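Local coordinates for vesicular integral-membrane protein VIP36 (PDB 2DUO) that binds high-mannose glycans in a calcium-dependent way as an intracellular lectin of the early secretory pathway, helping to transport and sort the glycoproteins that carry them, at residues P25-Q30 with I53-P58; N79-G84 with L113-N118; Y89-L94 with T201-G206; P117-T122 with H142-R147. One frame throughout, in Å; residues are numbered along the deposited sequence.

Interaction 1. Residues P25-Q30 with I53-P58; sequences PLWDFQ and IWNHQP
Asn55 lies over one face of the Trp27 indole: its CB sits 3.9 Å from the centroid of the six-membered ring, a CH-pi contact, and its amide plane is turned only 28° from the ring. With CG anti to the backbone N (chi1 -162°), the amide runs on across the indole until ND2 reaches Leu26 O at 2.8 Å. That carbonyl also takes His56 N at 2.9 Å, from above its plane, so two donors grip one oxygen; His56 ND1 adds a weak third bond. On the same face of the sheet, Ile53 CD1 packs against Trp27 CB at 3.5 Å and against Phe29 CE2 at 3.7 Å. On the other face, one water bridges Asp28 OD2 and His56 O, and another lies within reach of Asp28 OD2 and Asn55 O. Between the faces, Asp28 and Trp54 exchange both backbone bonds, Asp28 N to Trp54 O at 2.8 Å and Trp54 N to Asp28 O at 3.0 Å. Further out, Trp27 NE1 donates to Ser11 O, while His10 and Glu9 O hold the Asn55 amide. Strand 27-31 thus pairs antiparallel with strand 50-55 as the edge of the seven-stranded sheet in the L-type lectin beta sandwich.

Interaction 2. Residues N79-G84 with L113-N118; sequences NLHGDG and LDTYPN. With CA (calcium ion), chain C.
Tyr116 and Thr115 carry this contact from the strand 109-114 side, with His81 as their main counterpart. Tyr116 CB touches His81 O at 3.3 Å. With CG anti to the backbone N (chi1 -180°), the tyrosine ring reaches out so that its edge, at CD1, comes to 3.4 Å from Asn79 O. Past that edge Asn79 OD1 lies near CE1; the two side chains cross at about a right angle, their planes 35° apart. The His81 imidazole uses NE2, which donates to Thr115 O at 3.0 Å, with the oxygen close to the ring plane but the nitrogen well above the carbonyl plane. Thr115 N in turn donates to Asp83 O at 3.2 Å. These links lie beside the calcium and carbohydrate site of the L-type lectin fold, in which a cis peptide precedes Asp83, a carbohydrate-binding residue. Asp114 holds the calcium through both carboxylate oxygens, Tyr116 through its backbone O, and Asn118 through OD1 at 2.3 Å; Asp145 and two waters complete the shell. Asp114 OD2 also accepts from Tyr116 N at 3.1 Å, an Asx turn that folds the chain back toward the metal. One metal-bound water donates to Asp83 O at 2.9 Å, tying the sugar-binding loop to the ion. In the non-hydrogen-bonded Gly84-Asp114 pair, Gly84 CA comes 3.1 Å from Leu113 O in a CA-H...O contact.

Interaction 3. Residues Y89-L94 with T201-G206; sequences YTRDRL and TGYYFG
An aromatic cluster of Tyr89, Tyr203 and Phe205 lies where strands 84-90 and 204-210 pair antiparallel, within the seven-stranded sheet of the L-type lectin sandwich. Thr90 and Tyr204 form the hydrogen-bonded pair, with Tyr204 N to Thr90 O at 2.8 Å and almost straight, and Thr90 N to Tyr204 O at 3.0 Å. Tyr89 and Phe205 are the adjoining non-hydrogen-bonded pair. Tyr89 extends with CG anti to its own N, lying along the partner segment until OH comes up against Thr201 CA; that hydroxyl is hydrogen-bonded to Pro200 O. Tyr203 CB sits over one face of the Tyr89 ring, 3.5 Å from its centroid, a CH-pi contact. Tyr89 CD1 rests over a face of the Phe205 ring, toward its rim, with the two planes 47° apart. Trp64, from the other sheet, meets both of these rings, so the cluster is part of the packing between the sheets. The Tyr203 ring itself lies flat against the backbone where the strand ends, with Arg91 N over its centre, and Arg91 CB touches its CE1 at 3.5 Å. Beyond the strand, Arg91 grips Asp92 side-on through NE and NH2, and a water links Arg91 O to Gly202 O. On the face away from Tyr89 and Phe205, Tyr204 is crossed by the extended Arg93 chain, whose guanidinium is 13° from parallel with the ring and whose CD stands 3.8 Å from the ring centroid, only 9° off the normal.

Interaction 4. Residues P117-T122 with H142-R147; sequences PNDETT and HSKDGR. With CA (calcium ion), chain C.
The type I turn from Asp119 to Thr122 lies beside the type I' turn from Lys144 to Arg147, with the CA atoms of Asp119 and Lys144 4.4 Å apart. The Asp145 carboxylate straddles the first loop, its OD2 accepting from Asn118 N at 2.8 Å through the syn lone pair and its OD1 from Asp119 N at 2.9 Å. OD2 also binds the calcium, at 2.4 Å, beside Asn118 OD1; the two backbone bonds therefore fix the rotation of a metal ligand. The metal-bound Asn118 OD1 also lies over one face of the ring of His142, a carbohydrate-binding residue. Asp119 carries a salt-bridge network. Its OD1 takes Lys144 NZ at 2.7 Å, from above the carboxylate plane, and also Thr121 N in an Asx turn and Thr121 OG1. Its OD2 receives Arg147 NH2 at 2.8 Å on the syn lone pair. The lysine, bent at chi2 and chi3, folds back to get there, its CE lying over one face of the Arg147 guanidinium. A water bridges Asp119 OD2 and Asp145 OD1. The joined loops are those that follow strands 109-114 and 128-135, neighbours in the seven-stranded sheet.

How the interactions relate
Interactions 2 and 4 form one calcium site: they share Pro117 and Asn118, their centres lie 10 Å apart, and one ion takes ligands from both, with Asp145 OD2 3.1 Å from Tyr116 O. Asp83 of interaction 2 and His142 of interaction 4, both carbohydrate-binding residues, pack together, CG to CE1 4.0 Å. Interactions 1 and 3 make a second pair, also with centres 10 Å apart, joined where Asn55 N probably donates to Phe205 O at 2.9 Å between neighbouring strands; Trp54 packs on Thr90. The pairs are well separated, with centres about 25 Å apart for interactions 2 and 3, yet interactions 1, 2 and 3 all reach the same seven-stranded sheet.

Interaction 1. Residues P25-Q30 with I53-P58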
# COMPACT_ATOMS: atom_id res chain seq x y z
N PRO A 25 -4.19 -1.36 21.17
CA PRO A 25 -4.41 -1.13 19.73
C PRO A 25 -3.24 -1.72 18.97
O PRO A 25 -2.14 -1.82 19.52
CB PRO A 25 -4.42 0.41 19.61
CG PRO A 25 -4.51 0.93 21.02
CD PRO A 25 -3.89 -0.11 21.89
N LEU A 26 -3.48 -2.14 17.73
CA LEU A 26 -2.40 -2.71 16.92
C LEU A 26 -1.89 -1.73 15.85
O LEU A 26 -0.97 -2.09 15.11
CB LEU A 26 -2.87 -4.01 16.24
CG LEU A 26 -3.25 -5.10 17.25
CD1 LEU A 26 -3.97 -6.27 16.58
CD2 LEU A 26 -2.01 -5.55 17.99
N TRP A 27 -2.49 -0.54 15.78
CA TRP A 27 -2.19 0.45 14.73
C TRP A 27 -2.15 1.83 15.36
O TRP A 27 -2.87 2.07 16.32
CB TRP A 27 -3.24 0.41 13.62
CG TRP A 27 -3.28 -0.96 13.00
CD1 TRP A 27 -3.94 -2.05 13.50
CD2 TRP A 27 -2.56 -1.40 11.85
NE1 TRP A 27 -3.68 -3.15 12.72
CE2 TRP A 27 -2.84 -2.78 11.69
CE3 TRP A 27 -1.73 -0.76 10.91
CZ2 TRP A 27 -2.33 -3.54 10.63
CZ3 TRP A 27 -1.20 -1.51 9.86
CH2 TRP A 27 -1.50 -2.89 9.72
N ASP A 28 -1.27 2.70 14.83
CA ASP A 28 -1.26 4.14 15.16
C ASP A 28 -1.91 4.86 13.98
O ASP A 28 -1.72 4.47 12.83
CB ASP A 28 0.17 4.68 15.34
CG ASP A 28 0.86 4.10 16.54
OD1 ASP A 28 0.35 4.26 17.65
OD2 ASP A 28 1.91 3.47 16.35
N PHE A 29 -2.74 5.85 14.28
CA PHE A 29 -3.52 6.57 13.25
C PHE A 29 -2.98 7.98 13.16
O PHE A 29 -2.88 8.64 14.17
CB PHE A 29 -5.03 6.56 13.57
CG PHE A 29 -5.58 5.16 13.77
CD1 PHE A 29 -5.36 4.47 14.97
CD2 PHE A 29 -6.28 4.53 12.76
CE1 PHE A 29 -5.82 3.18 15.16
CE2 PHE A 29 -6.77 3.22 12.95
CZ PHE A 29 -6.52 2.55 14.14
N GLN A 30 -2.62 8.43 11.96
CA GLN A 30 -1.87 9.67 11.82
C GLN A 30 -2.51 10.58 10.79
O GLN A 30 -3.17 10.11 9.86
CB GLN A 30 -0.40 9.34 11.44
CG GLN A 30 0.55 10.56 11.31
CD GLN A 30 0.34 11.30 10.01
OE1 GLN A 30 -0.05 10.71 9.01
NE2 GLN A 30 0.56 12.62 10.01
N ILE A 53 -2.03 5.03 8.46
CA ILE A 53 -2.20 4.08 9.53
C ILE A 53 -0.92 3.23 9.50
O ILE A 53 -0.50 2.80 8.41
CB ILE A 53 -3.50 3.24 9.37
CG1 ILE A 53 -3.79 2.48 10.66
CG2 ILE A 53 -3.50 2.38 8.04
CD1 ILE A 53 -4.74 1.28 10.54
N TRP A 54 -0.31 3.03 10.67
CA TRP A 54 0.94 2.30 10.79
C TRP A 54 0.82 1.22 11.84
O TRP A 54 0.35 1.49 12.95
CB TRP A 54 2.11 3.24 11.10
CG TRP A 54 2.44 4.06 9.89
CD1 TRP A 54 1.96 5.30 9.57
CD2 TRP A 54 3.29 3.66 8.79
NE1 TRP A 54 2.48 5.71 8.35
CE2 TRP A 54 3.29 4.72 7.85
CE3 TRP A 54 4.05 2.50 8.51
CZ2 TRP A 54 4.04 4.68 6.64
CZ3 TRP A 54 4.79 2.44 7.32
CH2 TRP A 54 4.78 3.54 6.40
N ASN A 55 1.24 0.00 11.50
CA ASN A 55 1.23 -1.14 12.44
C ASN A 55 2.14 -0.77 13.61
O ASN A 55 3.26 -0.24 13.42
CB ASN A 55 1.73 -2.40 11.70
CG ASN A 55 1.38 -3.73 12.40
OD1 ASN A 55 2.03 -4.75 12.10
ND2 ASN A 55 0.37 -3.75 13.28
N HIS A 56 1.66 -0.99 14.83
CA HIS A 56 2.35 -0.44 16.00
C HIS A 56 3.72 -1.07 16.30
O HIS A 56 4.51 -0.49 17.05
CB HIS A 56 1.43 -0.42 17.24
CG HIS A 56 1.41 -1.70 18.02
ND1 HIS A 56 1.20 -2.93 17.43
CD2 HIS A 56 1.56 -1.93 19.34
CE1 HIS A 56 1.22 -3.87 18.37
NE2 HIS A 56 1.45 -3.29 19.53
N GLN A 57 3.99 -2.24 15.72
CA GLN A 57 5.27 -2.97 15.87
C GLN A 57 5.81 -3.45 14.50
O GLN A 57 5.02 -3.63 13.56
CB GLN A 57 5.09 -4.20 16.76
CG GLN A 57 4.74 -3.91 18.23
CD GLN A 57 5.88 -3.26 18.98
OE1 GLN A 57 6.89 -3.91 19.29
NE2 GLN A 57 5.73 -1.98 19.30
N PRO A 58 7.15 -3.65 14.38
CA PRO A 58 7.75 -4.15 13.14
C PRO A 58 7.39 -5.62 12.89
O PRO A 58 7.01 -6.34 13.82
CB PRO A 58 9.26 -4.04 13.40
CG PRO A 58 9.40 -3.14 14.59
CD PRO A 58 8.18 -3.38 15.41
O HOH W 1 3.35 2.64 14.32
O HOH W 2 3.55 2.43 18.20

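Interaction 2. Residues N79-G84 with L113-N118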
# COMPACT_ATOMS: atom_id res chain seq x y z
N ASN A 79 -12.64 13.56 -14.65
CA ASN A 79 -11.39 12.89 -14.30
C ASN A 79 -10.85 13.44 -12.98
O ASN A 79 -9.74 13.09 -12.56
CB ASN A 79 -10.38 13.21 -15.43
CG ASN A 79 -9.11 12.37 -15.37
OD1 ASN A 79 -8.06 12.77 -15.90
ND2 ASN A 79 -9.21 11.20 -14.76
N LEU A 80 -11.63 14.31 -12.34
CA LEU A 80 -11.13 15.17 -11.27
C LEU A 80 -11.19 14.53 -9.87
O LEU A 80 -12.09 14.81 -9.05
CB LEU A 80 -11.83 16.54 -11.29
CG LEU A 80 -11.72 17.40 -12.56
CD1 LEU A 80 -12.63 18.60 -12.43
CD2 LEU A 80 -10.28 17.86 -12.83
N HIS A 81 -10.21 13.67 -9.61
CA HIS A 81 -10.09 12.96 -8.34
C HIS A 81 -8.62 12.63 -8.12
O HIS A 81 -7.82 12.69 -9.05
CB HIS A 81 -10.89 11.65 -8.36
CG HIS A 81 -10.49 10.75 -9.48
ND1 HIS A 81 -11.23 10.64 -10.64
CD2 HIS A 81 -9.39 9.97 -9.65
CE1 HIS A 81 -10.62 9.81 -11.47
NE2 HIS A 81 -9.50 9.40 -10.90
N GLY A 82 -8.28 12.29 -6.89
CA GLY A 82 -6.90 11.97 -6.54
C GLY A 82 -6.72 11.93 -5.04
O GLY A 82 -7.66 12.26 -4.30
N ASP A 83 -5.53 11.55 -4.58
CA ASP A 83 -4.37 11.20 -5.42
C ASP A 83 -4.22 9.67 -5.53
O ASP A 83 -3.72 9.15 -6.56
CB ASP A 83 -3.07 11.74 -4.79
CG ASP A 83 -3.06 13.28 -4.62
OD1 ASP A 83 -2.49 13.78 -3.63
OD2 ASP A 83 -3.61 14.00 -5.48
N GLY A 84 -4.62 8.97 -4.47
CA GLY A 84 -4.50 7.53 -4.43
C GLY A 84 -4.05 7.03 -3.07
O GLY A 84 -3.92 7.80 -2.12
N LEU A 113 -1.41 2.75 -5.42
CA LEU A 113 -2.69 2.68 -6.11
C LEU A 113 -3.00 4.10 -6.54
O LEU A 113 -3.64 4.85 -5.79
CB LEU A 113 -3.76 2.15 -5.17
CG LEU A 113 -3.64 0.66 -4.82
CD1 LEU A 113 -2.66 0.39 -3.70
CD2 LEU A 113 -5.01 0.20 -4.40
N ASP A 114 -2.59 4.45 -7.76
CA ASP A 114 -2.51 5.84 -8.21
C ASP A 114 -3.72 6.07 -9.09
O ASP A 114 -3.83 5.43 -10.13
CB ASP A 114 -1.22 6.05 -9.01
CG ASP A 114 -1.03 7.49 -9.48
OD1 ASP A 114 0.08 7.84 -9.93
OD2 ASP A 114 -2.00 8.28 -9.42
N THR A 115 -4.61 6.97 -8.67
CA THR A 115 -5.87 7.14 -9.38
C THR A 115 -5.86 8.19 -10.48
O THR A 115 -6.79 8.21 -11.30
CB THR A 115 -7.03 7.43 -8.42
OG1 THR A 115 -6.78 8.68 -7.79
CG2 THR A 115 -7.17 6.30 -7.39
N TYR A 116 -4.83 9.04 -10.53
CA TYR A 116 -4.88 10.23 -11.40
C TYR A 116 -3.62 10.44 -12.24
O TYR A 116 -2.54 10.48 -11.67
CB TYR A 116 -5.16 11.49 -10.57
CG TYR A 116 -5.24 12.76 -11.38
CD1 TYR A 116 -6.41 13.09 -12.07
CD2 TYR A 116 -4.14 13.62 -11.48
CE1 TYR A 116 -6.49 14.25 -12.84
CE2 TYR A 116 -4.20 14.81 -12.24
CZ TYR A 116 -5.39 15.10 -12.92
OH TYR A 116 -5.48 16.26 -13.67
N PRO A 117 -3.76 10.60 -13.59
CA PRO A 117 -2.56 10.84 -14.42
C PRO A 117 -2.08 12.28 -14.26
O PRO A 117 -2.59 13.22 -14.90
CB PRO A 117 -3.05 10.57 -15.85
CG PRO A 117 -4.55 10.90 -15.81
CD PRO A 117 -5.00 10.57 -14.39
N ASN A 118 -1.09 12.47 -13.40
CA ASN A 118 -0.45 13.77 -13.25
C ASN A 118 0.38 14.09 -14.48
O ASN A 118 0.55 15.25 -14.85
CB ASN A 118 0.43 13.82 -12.00
CG ASN A 118 -0.37 13.72 -10.72
OD1 ASN A 118 -0.70 12.62 -10.27
ND2 ASN A 118 -0.71 14.86 -10.14
CA CA C . -0.77 10.29 -10.11
O HOH W 3 -8.40 7.85 -13.16
O HOH W 4 -2.21 10.95 -8.22
O HOH W 5 1.22 10.57 -8.72

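Interaction 3. Residues Y89-L94 with T201-G206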
# COMPACT_ATOMS: atom_id res chain seq x y z
N TYR A 89 5.84 -1.23 3.24
CA TYR A 89 6.61 -2.05 4.13
C TYR A 89 7.97 -1.38 4.28
O TYR A 89 8.87 -1.62 3.48
CB TYR A 89 6.71 -3.49 3.57
CG TYR A 89 7.59 -4.39 4.39
CD1 TYR A 89 7.14 -4.91 5.60
CD2 TYR A 89 8.86 -4.73 3.96
CE1 TYR A 89 7.96 -5.73 6.38
CE2 TYR A 89 9.69 -5.55 4.74
CZ TYR A 89 9.22 -6.05 5.93
OH TYR A 89 10.06 -6.85 6.70
N THR A 90 8.11 -0.51 5.27
CA THR A 90 9.26 0.41 5.32
C THR A 90 9.99 0.49 6.65
O THR A 90 9.45 0.13 7.69
CB THR A 90 8.86 1.87 4.88
OG1 THR A 90 7.78 2.34 5.70
CG2 THR A 90 8.40 1.89 3.43
N ARG A 91 11.21 1.02 6.60
CA ARG A 91 12.03 1.18 7.80
C ARG A 91 11.36 2.11 8.80
O ARG A 91 11.23 1.76 9.98
CB ARG A 91 13.41 1.73 7.44
CG ARG A 91 14.43 1.68 8.60
CD ARG A 91 15.69 2.48 8.24
NE ARG A 91 15.43 3.92 8.16
CZ ARG A 91 16.32 4.84 7.73
NH1 ARG A 91 17.52 4.49 7.31
NH2 ARG A 91 15.97 6.11 7.70
N ASP A 92 10.93 3.26 8.30
CA ASP A 92 10.35 4.33 9.11
C ASP A 92 8.84 4.30 8.98
O ASP A 92 8.30 3.62 8.11
CB ASP A 92 10.86 5.70 8.62
CG ASP A 92 12.40 5.82 8.70
OD1 ASP A 92 13.03 5.10 9.52
OD2 ASP A 92 12.97 6.62 7.93
N ARG A 93 8.15 5.05 9.85
CA ARG A 93 6.69 5.06 9.88
C ARG A 93 6.19 6.43 10.34
O ARG A 93 6.96 7.24 10.83
CB ARG A 93 6.22 3.99 10.86
CG ARG A 93 6.99 4.05 12.19
CD ARG A 93 6.25 3.46 13.32
NE ARG A 93 7.06 3.48 14.52
CZ ARG A 93 6.71 2.94 15.68
NH1 ARG A 93 5.54 2.31 15.79
NH2 ARG A 93 7.53 3.01 16.72
N LEU A 94 4.89 6.66 10.16
CA LEU A 94 4.19 7.82 10.74
C LEU A 94 4.54 9.23 10.20
O LEU A 94 4.01 10.23 10.72
CB LEU A 94 4.29 7.78 12.28
CG LEU A 94 3.58 6.60 12.98
CD1 LEU A 94 4.04 6.49 14.45
CD2 LEU A 94 2.09 6.78 12.88
N THR A 201 13.88 -8.10 7.11
CA THR A 201 12.83 -8.22 8.10
C THR A 201 12.94 -7.01 9.01
O THR A 201 13.96 -6.28 8.97
CB THR A 201 13.04 -9.48 8.96
OG1 THR A 201 14.41 -9.50 9.38
CG2 THR A 201 12.75 -10.75 8.14
N GLY A 202 11.91 -6.80 9.83
CA GLY A 202 11.92 -5.69 10.82
C GLY A 202 11.41 -4.33 10.36
O GLY A 202 11.59 -3.31 11.05
N TYR A 203 10.76 -4.30 9.21
CA TYR A 203 10.12 -3.11 8.69
C TYR A 203 8.65 -3.03 9.15
O TYR A 203 8.11 -4.01 9.70
CB TYR A 203 10.25 -3.11 7.17
CG TYR A 203 11.55 -2.53 6.65
CD1 TYR A 203 12.65 -2.29 7.49
CD2 TYR A 203 11.68 -2.24 5.30
CE1 TYR A 203 13.85 -1.75 6.98
CE2 TYR A 203 12.87 -1.74 4.80
CZ TYR A 203 13.92 -1.46 5.64
OH TYR A 203 15.06 -0.94 5.08
N TYR A 204 8.01 -1.88 8.94
CA TYR A 204 6.63 -1.67 9.36
C TYR A 204 5.64 -1.73 8.20
O TYR A 204 5.87 -1.08 7.15
CB TYR A 204 6.44 -0.29 10.02
CG TYR A 204 7.15 -0.08 11.31
CD1 TYR A 204 8.42 0.49 11.33
CD2 TYR A 204 6.55 -0.43 12.53
CE1 TYR A 204 9.09 0.71 12.53
CE2 TYR A 204 7.21 -0.22 13.74
CZ TYR A 204 8.48 0.35 13.73
OH TYR A 204 9.13 0.58 14.91
N PHE A 205 4.53 -2.43 8.39
CA PHE A 205 3.39 -2.28 7.48
C PHE A 205 2.62 -1.01 7.80
O PHE A 205 2.36 -0.73 8.96
CB PHE A 205 2.43 -3.48 7.53
CG PHE A 205 3.00 -4.71 6.92
CD1 PHE A 205 3.08 -4.83 5.52
CD2 PHE A 205 3.51 -5.72 7.72
CE1 PHE A 205 3.62 -5.99 4.93
CE2 PHE A 205 4.08 -6.88 7.14
CZ PHE A 205 4.14 -6.99 5.75
N GLY A 206 2.22 -0.30 6.74
CA GLY A 206 1.40 0.88 6.86
C GLY A 206 0.61 1.11 5.58
O GLY A 206 0.86 0.47 4.55
O HOH W 6 12.26 -0.46 11.05

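Interaction 4. Residues P117-T122 with H142-R147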
# COMPACT_ATOMS: atom_id res chain seq x y z
N PRO A 117 -3.76 10.60 -13.59
CA PRO A 117 -2.56 10.84 -14.42
C PRO A 117 -2.08 12.28 -14.26
O PRO A 117 -2.59 13.22 -14.90
CB PRO A 117 -3.05 10.57 -15.85
CG PRO A 117 -4.55 10.90 -15.81
CD PRO A 117 -5.00 10.57 -14.39
N ASN A 118 -1.09 12.47 -13.40
CA ASN A 118 -0.45 13.77 -13.25
C ASN A 118 0.38 14.09 -14.48
O ASN A 118 0.55 15.25 -14.85
CB ASN A 118 0.43 13.82 -12.00
CG ASN A 118 -0.37 13.72 -10.72
OD1 ASN A 118 -0.70 12.62 -10.27
ND2 ASN A 118 -0.71 14.86 -10.14
N ASP A 119 0.87 13.02 -15.12
CA ASP A 119 1.80 13.13 -16.24
C ASP A 119 1.04 13.45 -17.52
O ASP A 119 0.29 12.61 -18.04
CB ASP A 119 2.60 11.82 -16.36
CG ASP A 119 3.66 11.83 -17.46
OD1 ASP A 119 3.81 12.84 -18.17
OD2 ASP A 119 4.35 10.80 -17.63
N GLU A 120 1.25 14.67 -18.03
CA GLU A 120 0.60 15.15 -19.26
C GLU A 120 1.00 14.36 -20.52
O GLU A 120 0.30 14.37 -21.53
CB GLU A 120 0.86 16.65 -19.45
CG GLU A 120 0.05 17.54 -18.51
CD GLU A 120 0.75 18.85 -18.15
OE1 GLU A 120 0.16 19.94 -18.41
OE2 GLU A 120 1.89 18.81 -17.62
N THR A 121 2.15 13.69 -20.46
CA THR A 121 2.60 12.87 -21.57
C THR A 121 2.70 11.41 -21.15
O THR A 121 3.55 10.69 -21.66
CB THR A 121 3.98 13.33 -22.12
OG1 THR A 121 4.95 13.28 -21.06
CG2 THR A 121 3.91 14.75 -22.70
N THR A 122 1.84 10.98 -20.23
CA THR A 122 1.77 9.58 -19.81
C THR A 122 1.50 8.61 -20.97
O THR A 122 0.89 8.98 -21.97
CB THR A 122 0.75 9.31 -18.67
OG1 THR A 122 0.86 7.94 -18.24
CG2 THR A 122 -0.70 9.58 -19.11
N HIS A 142 5.93 12.66 -8.16
CA HIS A 142 4.46 12.67 -8.16
C HIS A 142 3.91 13.31 -9.45
O HIS A 142 2.95 12.80 -10.06
CB HIS A 142 3.95 13.38 -6.91
CG HIS A 142 2.47 13.57 -6.89
ND1 HIS A 142 1.59 12.55 -6.59
CD2 HIS A 142 1.71 14.66 -7.15
CE1 HIS A 142 0.35 13.01 -6.66
NE2 HIS A 142 0.40 14.28 -7.00
N SER A 143 4.56 14.39 -9.89
CA SER A 143 4.17 15.08 -11.12
C SER A 143 4.20 14.19 -12.38
O SER A 143 3.53 14.52 -13.36
CB SER A 143 5.02 16.36 -11.32
OG SER A 143 6.29 16.08 -11.87
N LYS A 144 4.96 13.09 -12.34
CA LYS A 144 5.08 12.17 -13.47
C LYS A 144 4.62 10.75 -13.12
O LYS A 144 5.01 9.77 -13.77
CB LYS A 144 6.52 12.15 -14.02
CG LYS A 144 7.01 13.54 -14.50
CD LYS A 144 6.36 14.01 -15.80
CE LYS A 144 6.85 13.21 -17.01
NZ LYS A 144 6.29 13.78 -18.29
N ASP A 145 3.76 10.66 -12.11
CA ASP A 145 3.22 9.39 -11.62
C ASP A 145 4.32 8.34 -11.38
O ASP A 145 4.15 7.16 -11.71
CB ASP A 145 2.18 8.85 -12.63
CG ASP A 145 1.18 9.93 -13.04
OD1 ASP A 145 1.11 10.24 -14.24
OD2 ASP A 145 0.49 10.47 -12.14
N GLY A 146 5.45 8.80 -10.84
CA GLY A 146 6.58 7.90 -10.54
C GLY A 146 7.17 7.14 -11.72
O GLY A 146 7.78 6.09 -11.54
N ARG A 147 7.02 7.69 -12.93
CA ARG A 147 7.53 7.05 -14.15
C ARG A 147 8.95 6.50 -14.02
O ARG A 147 9.24 5.36 -14.46
CB ARG A 147 7.51 8.07 -15.32
CG ARG A 147 7.84 7.42 -16.66
CD ARG A 147 8.30 8.48 -17.65
NE ARG A 147 7.15 9.13 -18.25
CZ ARG A 147 7.21 9.92 -19.32
NH1 ARG A 147 8.37 10.15 -19.90
NH2 ARG A 147 6.09 10.47 -19.79
CA CA C . -0.77 10.29 -10.11
O HOH W 7 2.50 8.63 -16.02
O HOH W 5 1.22 10.57 -8.72
O HOH W 4 -2.21 10.95 -8.22